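Local structure of putative major capsid protein (Cafeteriavirus-dependent mavirus, 6G44) at residues I127-Y132 against M334-V339; I357-K362 against S424-R429; M450-T455 against L470-I475. The protein probably builds the virophage capsid shell as a double jelly-roll major capsid protein that associates in trimers. All coordinates share one frame; numbering follows the deposited sequence.

Contact 1. Residues I127-Y132 against M334-V339; sequences IKLHQY and MFAVMV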
ATOM      1  N   ILE C 127      19.990  -8.535  10.209  1.00 12.60           N
ATOM      2  CA  ILE C 127      18.540  -8.354  10.100  1.00 12.27           C
ATOM      3  C   ILE C 127      18.073  -7.317  11.084  1.00 12.43           C
ATOM      4  O   ILE C 127      17.076  -6.637  10.781  1.00 12.39           O
ATOM      5  CB  ILE C 127      17.776  -9.701  10.222  1.00 12.39           C
ATOM      6  CG1 ILE C 127      16.337  -9.610   9.701  1.00 12.18           C
ATOM      7  CG2 ILE C 127      17.764 -10.231  11.628  1.00 12.13           C
ATOM      8  CD1 ILE C 127      16.190  -9.120   8.279  1.00 13.00           C
ATOM      9  N   LYS C 128      18.725  -7.165  12.235  1.00 12.37           N
ATOM     10  CA  LYS C 128      18.293  -6.140  13.186  1.00 13.80           C
ATOM     11  C   LYS C 128      18.355  -4.754  12.566  1.00 15.20           C
ATOM     12  O   LYS C 128      17.518  -3.913  12.885  1.00 14.78           O
ATOM     13  CB  LYS C 128      19.102  -6.166  14.500  1.00 15.51           C
ATOM     14  CG  LYS C 128      18.573  -5.230  15.597  1.00 16.61           C
ATOM     15  CD  LYS C 128      19.311  -5.411  16.918  1.00 17.85           C
ATOM     16  CE  LYS C 128      18.741  -4.515  18.021  1.00 18.89           C
ATOM     17  NZ  LYS C 128      19.432  -4.663  19.344  1.00 20.51           N
ATOM     18  N   LEU C 129      19.329  -4.502  11.698  1.00 14.49           N
ATOM     19  CA  LEU C 129      19.421  -3.235  10.959  1.00 15.61           C
ATOM     20  C   LEU C 129      18.526  -3.230   9.744  1.00 15.22           C
ATOM     21  O   LEU C 129      17.767  -2.280   9.519  1.00 15.30           O
ATOM     22  CB  LEU C 129      20.847  -2.976  10.471  1.00 17.54           C
ATOM     23  CG  LEU C 129      21.852  -2.531  11.489  1.00 20.24           C
ATOM     24  CD1 LEU C 129      23.237  -2.558  10.857  1.00 21.17           C
ATOM     25  CD2 LEU C 129      21.524  -1.111  11.909  1.00 21.75           C
ATOM     26  N   HIS C 130      18.611  -4.279   8.942  1.00 13.45           N
ATOM     27  CA  HIS C 130      17.964  -4.367   7.652  1.00 13.41           C
ATOM     28  C   HIS C 130      16.456  -4.216   7.752  1.00 13.22           C
ATOM     29  O   HIS C 130      15.809  -3.644   6.856  1.00 13.76           O
ATOM     30  CB  HIS C 130      18.318  -5.712   6.986  1.00 14.00           C
ATOM     31  CG  HIS C 130      17.808  -5.862   5.596  1.00 14.25           C
ATOM     32  ND1 HIS C 130      18.264  -5.085   4.559  1.00 16.48           N
ATOM     33  CD2 HIS C 130      16.922  -6.727   5.061  1.00 15.06           C
ATOM     34  CE1 HIS C 130      17.662  -5.459   3.446  1.00 15.64           C
ATOM     35  NE2 HIS C 130      16.835  -6.445   3.722  1.00 16.20           N
ATOM     36  N   GLN C 131      15.868  -4.734   8.836  1.00 11.94           N
ATOM     37  CA  GLN C 131      14.406  -4.656   9.008  1.00 12.00           C
ATOM     38  C   GLN C 131      13.889  -3.218   9.040  1.00 12.36           C
ATOM     39  O   GLN C 131      12.699  -2.989   8.784  1.00 12.42           O
ATOM     40  CB  GLN C 131      13.938  -5.404  10.279  1.00 12.06           C
ATOM     41  CG  GLN C 131      14.383  -4.775  11.577  1.00 12.85           C
ATOM     42  CD  GLN C 131      14.119  -5.617  12.809  1.00 14.21           C
ATOM     43  OE1 GLN C 131      13.310  -6.540  12.779  1.00 15.26           O
ATOM     44  NE2 GLN C 131      14.814  -5.307  13.914  1.00 14.32           N
ATOM     45  N   TYR C 132      14.773  -2.273   9.376  1.00 12.65           N
ATOM     46  CA  TYR C 132      14.374  -0.866   9.551  1.00 12.93           C
ATOM     47  C   TYR C 132      14.537  -0.034   8.307  1.00 14.58           C
ATOM     48  O   TYR C 132      14.036   1.087   8.292  1.00 15.83           O
ATOM     49  CB  TYR C 132      15.143  -0.189  10.678  1.00 12.93           C
ATOM     50  CG  TYR C 132      14.761  -0.665  12.036  1.00 12.28           C
ATOM     51  CD1 TYR C 132      13.499  -0.411  12.559  1.00 11.69           C
ATOM     52  CD2 TYR C 132      15.650  -1.365  12.822  1.00 12.35           C
ATOM     53  CE1 TYR C 132      13.150  -0.831  13.828  1.00 11.76           C
ATOM     54  CE2 TYR C 132      15.312  -1.791  14.091  1.00 12.93           C
ATOM     55  CZ  TYR C 132      14.066  -1.523  14.601  1.00 13.05           C
ATOM     56  OH  TYR C 132      13.748  -1.976  15.863  1.00 15.01           O
ATOM     57  N   MET C 334      27.353   3.821   3.874  1.00 11.97           N
ATOM     58  CA  MET C 334      26.352   4.221   4.855  1.00 12.47           C
ATOM     59  C   MET C 334      26.781   3.790   6.245  1.00 12.40           C
ATOM     60  O   MET C 334      27.531   2.829   6.409  1.00 12.63           O
ATOM     61  CB  MET C 334      24.969   3.631   4.511  1.00 13.45           C
ATOM     62  CG  MET C 334      23.800   4.243   5.306  1.00 14.12           C
ATOM     63  SD  MET C 334      22.151   3.603   4.862  1.00 17.07           S
ATOM     64  CE  MET C 334      21.918   4.282   3.239  1.00 16.59           C
ATOM     65  N   PHE C 335      26.279   4.514   7.239  1.00 12.16           N
ATOM     66  CA  PHE C 335      26.432   4.204   8.629  1.00 12.87           C
ATOM     67  C   PHE C 335      25.082   4.058   9.286  1.00 12.51           C
ATOM     68  O   PHE C 335      24.093   4.635   8.815  1.00 11.99           O
ATOM     69  CB  PHE C 335      27.206   5.335   9.343  1.00 13.80           C
ATOM     70  CG  PHE C 335      28.602   5.500   8.841  1.00 15.04           C
ATOM     71  CD1 PHE C 335      29.604   4.732   9.408  1.00 16.25           C
ATOM     72  CD2 PHE C 335      28.900   6.373   7.809  1.00 16.25           C
ATOM     73  CE1 PHE C 335      30.906   4.833   8.963  1.00 16.43           C
ATOM     74  CE2 PHE C 335      30.230   6.486   7.362  1.00 17.16           C
ATOM     75  CZ  PHE C 335      31.201   5.705   7.951  1.00 16.01           C
ATOM     76  N   ALA C 336      25.045   3.304  10.375  1.00 12.37           N
ATOM     77  CA  ALA C 336      23.821   3.172  11.186  1.00 12.95           C
ATOM     78  C   ALA C 336      24.205   3.323  12.654  1.00 12.89           C
ATOM     79  O   ALA C 336      25.164   2.671  13.119  1.00 14.42           O
ATOM     80  CB  ALA C 336      23.117   1.849  10.947  1.00 13.36           C
ATOM     81  N   VAL C 337      23.457   4.137  13.375  1.00 13.08           N
ATOM     82  CA  VAL C 337      23.686   4.391  14.797  1.00 13.08           C
ATOM     83  C   VAL C 337      22.476   3.906  15.570  1.00 13.18           C
ATOM     84  O   VAL C 337      21.330   4.253  15.231  1.00 12.94           O
ATOM     85  CB  VAL C 337      23.887   5.896  15.056  1.00 13.35           C
ATOM     86  CG1 VAL C 337      24.166   6.152  16.538  1.00 13.65           C
ATOM     87  CG2 VAL C 337      25.007   6.436  14.200  1.00 13.75           C
ATOM     88  N   MET C 338      22.711   3.131  16.625  1.00 13.09           N
ATOM     89  CA  MET C 338      21.634   2.703  17.495  1.00 15.37           C
ATOM     90  C   MET C 338      22.179   2.538  18.898  1.00 14.53           C
ATOM     91  O   MET C 338      23.359   2.224  19.057  1.00 15.95           O
ATOM     92  CB  MET C 338      20.958   1.431  16.959  1.00 20.18           C
ATOM     93  CG  MET C 338      21.569   0.089  17.204  1.00 24.06           C
ATOM     94  SD  MET C 338      20.430  -1.248  16.657  1.00 28.50           S
ATOM     95  CE  MET C 338      20.795  -1.270  14.933  1.00 27.75           C
ATOM     96  N   VAL C 339      21.329   2.743  19.889  1.00 12.78           N
ATOM     97  CA  VAL C 339      21.676   2.566  21.295  1.00 13.43           C
ATOM     98  C   VAL C 339      20.756   1.494  21.854  1.00 14.12           C
ATOM     99  O   VAL C 339      19.557   1.721  21.962  1.00 14.10           O
ATOM    100  CB  VAL C 339      21.536   3.889  22.051  1.00 13.37           C
ATOM    101  CG1 VAL C 339      21.854   3.682  23.541  1.00 14.40           C
ATOM    102  CG2 VAL C 339      22.436   4.964  21.464  1.00 14.03           C
TER

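Contact 2. Residues I357-K362 against S424-R429; sequences IGLEIK and SVIFFR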
ATOM      1  N   ILE C 357      17.975  11.616  20.802  1.00 12.43           N
ATOM      2  CA  ILE C 357      17.500  13.002  20.690  1.00 12.50           C
ATOM      3  C   ILE C 357      18.576  13.946  20.161  1.00 13.52           C
ATOM      4  O   ILE C 357      18.262  15.081  19.801  1.00 14.86           O
ATOM      5  CB  ILE C 357      16.940  13.535  22.043  1.00 13.80           C
ATOM      6  CG1 ILE C 357      18.031  13.610  23.108  1.00 14.89           C
ATOM      7  CG2 ILE C 357      15.766  12.670  22.519  1.00 14.15           C
ATOM      8  CD1 ILE C 357      17.611  14.400  24.336  1.00 15.64           C
ATOM      9  N   GLY C 358      19.827  13.476  20.085  1.00 12.35           N
ATOM     10  CA  GLY C 358      20.913  14.271  19.546  1.00 12.95           C
ATOM     11  C   GLY C 358      22.024  13.398  19.023  1.00 13.16           C
ATOM     12  O   GLY C 358      22.232  12.293  19.515  1.00 12.46           O
ATOM     13  N   LEU C 359      22.684  13.890  17.981  1.00 14.19           N
ATOM     14  CA  LEU C 359      23.783  13.202  17.352  1.00 15.87           C
ATOM     15  C   LEU C 359      24.844  14.212  16.976  1.00 16.75           C
ATOM     16  O   LEU C 359      24.512  15.252  16.426  1.00 16.99           O
ATOM     17  CB  LEU C 359      23.257  12.468  16.108  1.00 17.41           C
ATOM     18  CG  LEU C 359      24.121  11.397  15.492  1.00 18.81           C
ATOM     19  CD1 LEU C 359      24.387  10.251  16.460  1.00 18.91           C
ATOM     20  CD2 LEU C 359      23.439  10.886  14.231  1.00 17.38           C
ATOM     21  N   GLU C 360      26.104  13.923  17.298  1.00 16.43           N
ATOM     22  CA  GLU C 360      27.226  14.733  16.819  1.00 17.74           C
ATOM     23  C   GLU C 360      28.298  13.803  16.265  1.00 16.96           C
ATOM     24  O   GLU C 360      28.688  12.846  16.923  1.00 17.50           O
ATOM     25  CB  GLU C 360      27.788  15.620  17.938  1.00 19.97           C
ATOM     26  CG  GLU C 360      26.753  16.613  18.465  1.00 22.50           C
ATOM     27  CD  GLU C 360      27.305  17.660  19.424  1.00 26.23           C
ATOM     28  OE1 GLU C 360      26.463  18.322  20.097  1.00 30.28           O
ATOM     29  OE2 GLU C 360      28.538  17.842  19.502  1.00 28.38           O
ATOM     30  N   ILE C 361      28.754  14.114  15.050  1.00 16.12           N
ATOM     31  CA  ILE C 361      29.703  13.302  14.307  1.00 17.17           C
ATOM     32  C   ILE C 361      31.010  14.106  14.105  1.00 16.45           C
ATOM     33  O   ILE C 361      30.965  15.264  13.751  1.00 16.82           O
ATOM     34  CB  ILE C 361      29.183  12.913  12.909  1.00 17.34           C
ATOM     35  CG1 ILE C 361      27.740  12.379  12.929  1.00 19.02           C
ATOM     36  CG2 ILE C 361      30.140  11.898  12.267  1.00 17.89           C
ATOM     37  CD1 ILE C 361      27.556  11.105  13.693  1.00 18.64           C
ATOM     38  N   LYS C 362      32.146  13.455  14.355  1.00 18.07           N
ATOM     39  CA  LYS C 362      33.473  13.993  13.992  1.00 18.35           C
ATOM     40  C   LYS C 362      34.023  13.107  12.890  1.00 17.01           C
ATOM     41  O   LYS C 362      33.997  11.893  13.032  1.00 17.46           O
ATOM     42  CB  LYS C 362      34.394  13.956  15.200  1.00 20.93           C
ATOM     43  CG  LYS C 362      35.870  14.183  14.895  1.00 23.14           C
ATOM     44  CD  LYS C 362      36.660  14.231  16.202  1.00 26.01           C
ATOM     45  CE  LYS C 362      38.137  14.516  15.972  1.00 28.50           C
ATOM     46  NZ  LYS C 362      38.789  13.482  15.109  1.00 30.41           N
ATOM     47  N   SER C 424      15.378   4.307  18.429  1.00 10.39           N
ATOM     48  CA  SER C 424      15.933   4.866  17.188  1.00 10.75           C
ATOM     49  C   SER C 424      16.954   4.004  16.477  1.00 11.06           C
ATOM     50  O   SER C 424      17.805   3.370  17.105  1.00 11.49           O
ATOM     51  CB  SER C 424      16.613   6.205  17.454  1.00 11.11           C
ATOM     52  OG  SER C 424      15.864   7.048  18.298  1.00 10.89           O
ATOM     53  N   VAL C 425      16.917   4.061  15.153  1.00 10.55           N
ATOM     54  CA  VAL C 425      18.087   3.727  14.332  1.00 10.76           C
ATOM     55  C   VAL C 425      18.279   4.873  13.369  1.00 10.43           C
ATOM     56  O   VAL C 425      17.346   5.242  12.657  1.00 10.13           O
ATOM     57  CB  VAL C 425      17.923   2.414  13.537  1.00 11.63           C
ATOM     58  CG1 VAL C 425      19.158   2.124  12.706  1.00 12.26           C
ATOM     59  CG2 VAL C 425      17.664   1.256  14.501  1.00 12.13           C
ATOM     60  N   ILE C 426      19.476   5.449  13.360  1.00 10.37           N
ATOM     61  CA  ILE C 426      19.767   6.584  12.477  1.00 10.60           C
ATOM     62  C   ILE C 426      20.721   6.138  11.373  1.00 10.91           C
ATOM     63  O   ILE C 426      21.885   5.834  11.644  1.00 11.04           O
ATOM     64  CB  ILE C 426      20.307   7.822  13.218  1.00 11.04           C
ATOM     65  CG1 ILE C 426      19.308   8.293  14.273  1.00 11.19           C
ATOM     66  CG2 ILE C 426      20.610   8.946  12.224  1.00 11.78           C
ATOM     67  CD1 ILE C 426      19.888   9.266  15.288  1.00 11.31           C
ATOM     68  N   PHE C 427      20.241   6.117  10.146  1.00 10.18           N
ATOM     69  CA  PHE C 427      21.033   5.815   8.966  1.00 10.82           C
ATOM     70  C   PHE C 427      21.520   7.115   8.370  1.00 11.15           C
ATOM     71  O   PHE C 427      20.712   8.040   8.160  1.00 10.88           O
ATOM     72  CB  PHE C 427      20.203   5.057   7.921  1.00 11.03           C
ATOM     73  CG  PHE C 427      19.778   3.678   8.354  1.00 10.88           C
ATOM     74  CD1 PHE C 427      20.641   2.599   8.217  1.00 11.74           C
ATOM     75  CD2 PHE C 427      18.499   3.427   8.878  1.00 11.18           C
ATOM     76  CE1 PHE C 427      20.243   1.325   8.582  1.00 11.65           C
ATOM     77  CE2 PHE C 427      18.106   2.141   9.224  1.00 11.89           C
ATOM     78  CZ  PHE C 427      18.999   1.091   9.101  1.00 11.47           C
ATOM     79  N   PHE C 428      22.835   7.246   8.134  1.00 10.80           N
ATOM     80  CA  PHE C 428      23.385   8.438   7.450  1.00 11.42           C
ATOM     81  C   PHE C 428      24.535   8.050   6.533  1.00 11.03           C
ATOM     82  O   PHE C 428      25.221   7.051   6.784  1.00 11.48           O
ATOM     83  CB  PHE C 428      23.801   9.545   8.443  1.00 11.78           C
ATOM     84  CG  PHE C 428      25.071   9.251   9.214  1.00 12.64           C
ATOM     85  CD1 PHE C 428      26.304   9.651   8.726  1.00 13.13           C
ATOM     86  CD2 PHE C 428      25.027   8.624  10.468  1.00 13.20           C
ATOM     87  CE1 PHE C 428      27.471   9.361   9.423  1.00 13.88           C
ATOM     88  CE2 PHE C 428      26.183   8.371  11.174  1.00 13.76           C
ATOM     89  CZ  PHE C 428      27.419   8.735  10.648  1.00 13.26           C
ATOM     90  N   ARG C 429      24.672   8.790   5.442  1.00 11.52           N
ATOM     91  CA  ARG C 429      25.707   8.561   4.427  1.00 11.51           C
ATOM     92  C   ARG C 429      26.798   9.624   4.594  1.00 12.06           C
ATOM     93  O   ARG C 429      26.535  10.704   5.129  1.00 12.72           O
ATOM     94  CB  ARG C 429      25.094   8.709   3.039  1.00 11.67           C
ATOM     95  CG  ARG C 429      23.961   7.749   2.730  1.00 12.37           C
ATOM     96  CD  ARG C 429      23.400   8.061   1.376  1.00 12.80           C
ATOM     97  NE  ARG C 429      22.259   7.225   1.014  1.00 14.51           N
ATOM     98  CZ  ARG C 429      22.326   6.049   0.415  1.00 15.91           C
ATOM     99  NH1 ARG C 429      23.487   5.527   0.050  1.00 16.85           N
ATOM    100  NH2 ARG C 429      21.211   5.401   0.111  1.00 17.34           N
TER

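Contact 3. Residues M450-T455 against L470-I475; sequences MQVQAT and LEVFSI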
ATOM      1  N   MET C 450      36.522   8.475  12.584  1.00 16.77           N
ATOM      2  CA  MET C 450      35.194   8.952  12.977  1.00 16.37           C
ATOM      3  C   MET C 450      34.962   8.746  14.473  1.00 15.97           C
ATOM      4  O   MET C 450      35.344   7.738  15.038  1.00 16.08           O
ATOM      5  CB  MET C 450      34.117   8.210  12.172  1.00 17.39           C
ATOM      6  CG  MET C 450      32.684   8.647  12.494  1.00 17.49           C
ATOM      7  SD  MET C 450      31.387   7.692  11.644  1.00 20.16           S
ATOM      8  CE  MET C 450      31.401   8.551  10.109  1.00 19.64           C
ATOM      9  N   GLN C 451      34.239   9.689  15.081  1.00 15.55           N
ATOM     10  CA  GLN C 451      33.746   9.548  16.423  1.00 16.90           C
ATOM     11  C   GLN C 451      32.271   9.965  16.401  1.00 16.16           C
ATOM     12  O   GLN C 451      31.907  10.922  15.720  1.00 16.95           O
ATOM     13  CB  GLN C 451      34.550  10.458  17.361  1.00 18.76           C
ATOM     14  CG  GLN C 451      34.267  10.291  18.841  1.00 21.34           C
ATOM     15  CD  GLN C 451      35.379  10.887  19.700  1.00 24.04           C
ATOM     16  OE1 GLN C 451      35.773  12.032  19.498  1.00 28.47           O
ATOM     17  NE2 GLN C 451      35.893  10.109  20.640  1.00 25.91           N
ATOM     18  N   VAL C 452      31.451   9.215  17.128  1.00 15.09           N
ATOM     19  CA  VAL C 452      29.998   9.464  17.208  1.00 14.62           C
ATOM     20  C   VAL C 452      29.590   9.683  18.655  1.00 14.21           C
ATOM     21  O   VAL C 452      29.856   8.838  19.495  1.00 14.66           O
ATOM     22  CB  VAL C 452      29.225   8.269  16.609  1.00 15.48           C
ATOM     23  CG1 VAL C 452      27.719   8.415  16.814  1.00 15.67           C
ATOM     24  CG2 VAL C 452      29.556   8.146  15.120  1.00 15.87           C
ATOM     25  N   GLN C 453      28.918  10.806  18.916  1.00 14.44           N
ATOM     26  CA  GLN C 453      28.297  11.101  20.212  1.00 15.70           C
ATOM     27  C   GLN C 453      26.777  10.998  20.022  1.00 14.69           C
ATOM     28  O   GLN C 453      26.260  11.618  19.096  1.00 16.79           O
ATOM     29  CB  GLN C 453      28.665  12.516  20.644  1.00 16.68           C
ATOM     30  CG  GLN C 453      27.974  12.985  21.918  1.00 17.57           C
ATOM     31  CD  GLN C 453      28.065  14.474  22.127  1.00 18.82           C
ATOM     32  OE1 GLN C 453      27.139  15.212  21.807  1.00 20.90           O
ATOM     33  NE2 GLN C 453      29.220  14.933  22.614  1.00 21.91           N
ATOM     34  N   ALA C 454      26.105  10.227  20.860  1.00 14.21           N
ATOM     35  CA  ALA C 454      24.643  10.130  20.844  1.00 13.48           C
ATOM     36  C   ALA C 454      24.112  10.573  22.194  1.00 14.21           C
ATOM     37  O   ALA C 454      24.617  10.112  23.218  1.00 14.50           O
ATOM     38  CB  ALA C 454      24.192   8.703  20.582  1.00 14.31           C
ATOM     39  N   THR C 455      23.097  11.431  22.181  1.00 12.85           N
ATOM     40  CA  THR C 455      22.348  11.814  23.367  1.00 14.24           C
ATOM     41  C   THR C 455      20.993  11.115  23.279  1.00 13.38           C
ATOM     42  O   THR C 455      20.334  11.162  22.217  1.00 13.24           O
ATOM     43  CB  THR C 455      22.196  13.349  23.438  1.00 14.78           C
ATOM     44  OG1 THR C 455      23.493  13.975  23.333  1.00 15.48           O
ATOM     45  CG2 THR C 455      21.544  13.767  24.733  1.00 15.15           C
ATOM     46  N   LEU C 470      25.912   2.005  22.814  1.00 14.06           N
ATOM     47  CA  LEU C 470      25.961   2.743  21.535  1.00 13.85           C
ATOM     48  C   LEU C 470      26.735   1.889  20.542  1.00 14.54           C
ATOM     49  O   LEU C 470      27.857   1.466  20.826  1.00 15.32           O
ATOM     50  CB  LEU C 470      26.635   4.108  21.719  1.00 14.22           C
ATOM     51  CG  LEU C 470      27.050   4.867  20.461  1.00 13.99           C
ATOM     52  CD1 LEU C 470      25.872   5.140  19.518  1.00 13.54           C
ATOM     53  CD2 LEU C 470      27.761   6.165  20.773  1.00 14.48           C
ATOM     54  N   GLU C 471      26.145   1.608  19.381  1.00 14.31           N
ATOM     55  CA  GLU C 471      26.796   0.854  18.324  1.00 14.60           C
ATOM     56  C   GLU C 471      26.740   1.670  17.047  1.00 14.03           C
ATOM     57  O   GLU C 471      25.696   2.279  16.733  1.00 13.90           O
ATOM     58  CB  GLU C 471      26.102  -0.476  18.085  1.00 16.49           C
ATOM     59  CG  GLU C 471      26.223  -1.476  19.235  1.00 18.51           C
ATOM     60  CD  GLU C 471      25.527  -2.793  18.918  1.00 20.76           C
ATOM     61  OE1 GLU C 471      24.285  -2.750  18.776  1.00 22.05           O
ATOM     62  OE2 GLU C 471      26.203  -3.860  18.801  1.00 24.90           O
ATOM     63  N   VAL C 472      27.853   1.693  16.323  1.00 12.81           N
ATOM     64  CA  VAL C 472      27.964   2.343  15.018  1.00 12.72           C
ATOM     65  C   VAL C 472      28.345   1.259  14.032  1.00 13.45           C
ATOM     66  O   VAL C 472      29.389   0.613  14.181  1.00 13.93           O
ATOM     67  CB  VAL C 472      28.987   3.494  15.006  1.00 13.02           C
ATOM     68  CG1 VAL C 472      29.050   4.147  13.627  1.00 13.40           C
ATOM     69  CG2 VAL C 472      28.617   4.483  16.098  1.00 13.64           C
ATOM     70  N   PHE C 473      27.470   1.035  13.052  1.00 12.98           N
ATOM     71  CA  PHE C 473      27.714   0.047  12.013  1.00 13.30           C
ATOM     72  C   PHE C 473      28.070   0.730  10.719  1.00 13.20           C
ATOM     73  O   PHE C 473      27.594   1.830  10.452  1.00 12.99           O
ATOM     74  CB  PHE C 473      26.474  -0.792  11.754  1.00 13.80           C
ATOM     75  CG  PHE C 473      26.037  -1.595  12.931  1.00 14.37           C
ATOM     76  CD1 PHE C 473      25.149  -1.061  13.849  1.00 15.50           C
ATOM     77  CD2 PHE C 473      26.513  -2.882  13.131  1.00 15.97           C
ATOM     78  CE1 PHE C 473      24.717  -1.796  14.945  1.00 16.34           C
ATOM     79  CE2 PHE C 473      26.100  -3.614  14.258  1.00 16.58           C
ATOM     80  CZ  PHE C 473      25.199  -3.064  15.146  1.00 17.03           C
ATOM     81  N   SER C 474      28.924   0.094   9.922  1.00 13.57           N
ATOM     82  CA  SER C 474      29.159   0.523   8.537  1.00 14.43           C
ATOM     83  C   SER C 474      28.477  -0.437   7.592  1.00 14.45           C
ATOM     84  O   SER C 474      28.421  -1.633   7.861  1.00 14.07           O
ATOM     85  CB  SER C 474      30.631   0.591   8.186  1.00 15.28           C
ATOM     86  OG  SER C 474      31.228  -0.665   8.364  1.00 16.78           O
ATOM     87  N   ILE C 475      28.015   0.101   6.463  1.00 13.83           N
ATOM     88  CA  ILE C 475      27.498  -0.693   5.371  1.00 15.31           C
ATOM     89  C   ILE C 475      28.372  -0.342   4.195  1.00 15.32           C
ATOM     90  O   ILE C 475      28.346   0.796   3.719  1.00 16.66           O
ATOM     91  CB  ILE C 475      26.011  -0.408   5.077  1.00 17.62           C
ATOM     92  CG1 ILE C 475      25.179  -0.694   6.340  1.00 18.55           C
ATOM     93  CG2 ILE C 475      25.541  -1.275   3.913  1.00 18.66           C
ATOM     94  CD1 ILE C 475      24.607   0.509   7.031  1.00 20.58           C
TER

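Contact 1. Residues I127-Y132 against M334-V339
Leu-129 and Lys-128, on helix 123-130, meet Ala-336 and Met-338 on strand 334-341. The CB of Leu-129 points toward the strand. Its CG lies beside the backbone N and anti to the carbonyl carbon (chi1 -75°), and from there the CD2 methyl reaches Ala-336. Leu-129 CD2 presses on Ala-336 CB at 3.5 Å, tighter than usual for two carbons. The small Ala-336 side chain is thus met directly by a leucine tip. Met-338 reaches over from the same strand. The Met-338 and Leu-129 side chains lie at a slant to each other, with Met-338 CE 3.8 Å from Leu-129 CG. The modelled gap between Leu-129 CD2 and Met-338 CE is too short for carbons and is doubtful in detail. Lys-128 passes Met-338 with its aliphatic part. Its chain is fully extended, and Lys-128 CE lies 3.9 Å from Met-338 SD. The ammonium goes further and hydrogen-bonds Ser-340 OG, next in the chain after Val-339. On the helix side, Gln-131 NE2 donates to Lys-128 O at 3.2 Å. The bond is bent, with 140° at the hydrogen, and the donor is tilted from the carbonyl plane. Gln-131 CG also rests on one face of the Tyr-132 ring, toward its rim.

Strand 334-341 runs between strands 425-428 and 464-482 in a sheet of the second jelly roll. Leu-129 also touches Phe-473, and Ala-336 touches Phe-427. Helix 123-130, from the N-terminal part of the chain, therefore packs against one face of this sheet.

Contact 2. Residues I357-K362 against S424-R429
Leu-359 and Ile-361 meet Ile-426 and Phe-428 inside the sandwich of the second jelly roll. Strand 355-363 belongs to one sheet and strand 425-428 to the facing one. Leu-359 and Ile-426 reach toward each other tip to tip. Leu-359 CD2 touches both Ile-426 CG2 and Ile-426 CD1, each at 4.0 Å, so one methyl seats against two branches of the isoleucine. The second pair comes together two residues further along each strand. Ile-361 CD1 is 3.9 Å from Phe-428 CZ and nearly as close to its CE2, so the methyl meets the far end of the ring at an oblique angle. The first torsion of Phe-428, with CG between the backbone N and the carbonyl carbon (chi1 74°), goes with a ring directed at strand 355-363. The ring also meets that of Phe-335 on the adjoining strand, and Leu-378 of helix 375-384 touches both Leu-359 and Ile-426. At the start of strand segment 357-362, Ile-357 and Gly-358 both face Thr-455 in a classic beta bulge.

Only carbon meets carbon between these facing side chains, at ordinary van der Waals distances. The two sheets are joined here by apolar packing and burial from water, with no directional bond fixing their spacing.

Contact 3. Residues M450-T455 against L470-I475
Val-452 and Val-472 pack against each other across the jelly-roll sandwich of the second domain. Strand 448-457 lies in one sheet and strand 464-482 in the opposing one. The axes of the two short strand segments come within 8.8 Å, and their directions differ by 136°. They are thus far from exactly antiparallel. Val-452 turns its side chain toward the other sheet, and each of its carbons has a partner there. Val-452 CB lies 3.9 Å from Val-472 CG2. Val-452 CG1, anti to the backbone N (chi1 174°), meets Val-472 CG2 at 4.1 Å. The other branch, Val-452 CG2, also lies 3.9 Å from Val-472 CG2. One methyl of Val-472 therefore sits against the whole fork of Val-452, with the two side chains slanting over each other. Val-452 is also flanked within its own sheet, where Leu-359 and Ile-361 of strand 355-363 touch it. On its other side, strand 319-328 bonds to its backbone through Thr-323.

Further along, Ala-454 faces Leu-470. Both point into the interior, and the short alanine is met by the long leucine. Leu-470 carries CG anti to its backbone N (chi1 167°), which directs both methyls to segment 450-455. Leu-470 also touches Val-337 and Val-339 on the neighbouring strand of its own sheet. Leu-470 CD1 packs on Ala-454 CB at 4.1 Å, while Leu-470 CD2 rests 3.6 Å from the backbone oxygen Val-452 O.

How the contacts relate
All three contacts are buried and mainly apolar, but they lie at different distances from the centre of the chain: about 7 Å for the centre of contact 1, about 18 Å for those of contacts 2 and 3. Contact 1 sets a helix on a sheet and adds a sulfur and Lys-128, the one touching residue that is partly exposed. Contacts 2 and 3 join the two sheets of one sandwich with carbon alone from the side chains. Strand 334-341 links all of them, bonding to 425-428 along one edge and 464-482 along the other. Backbone hydrogen bonds join strands within each sheet; in contact 1 Lys-128 also bonds Ser-340 between helix and sheet.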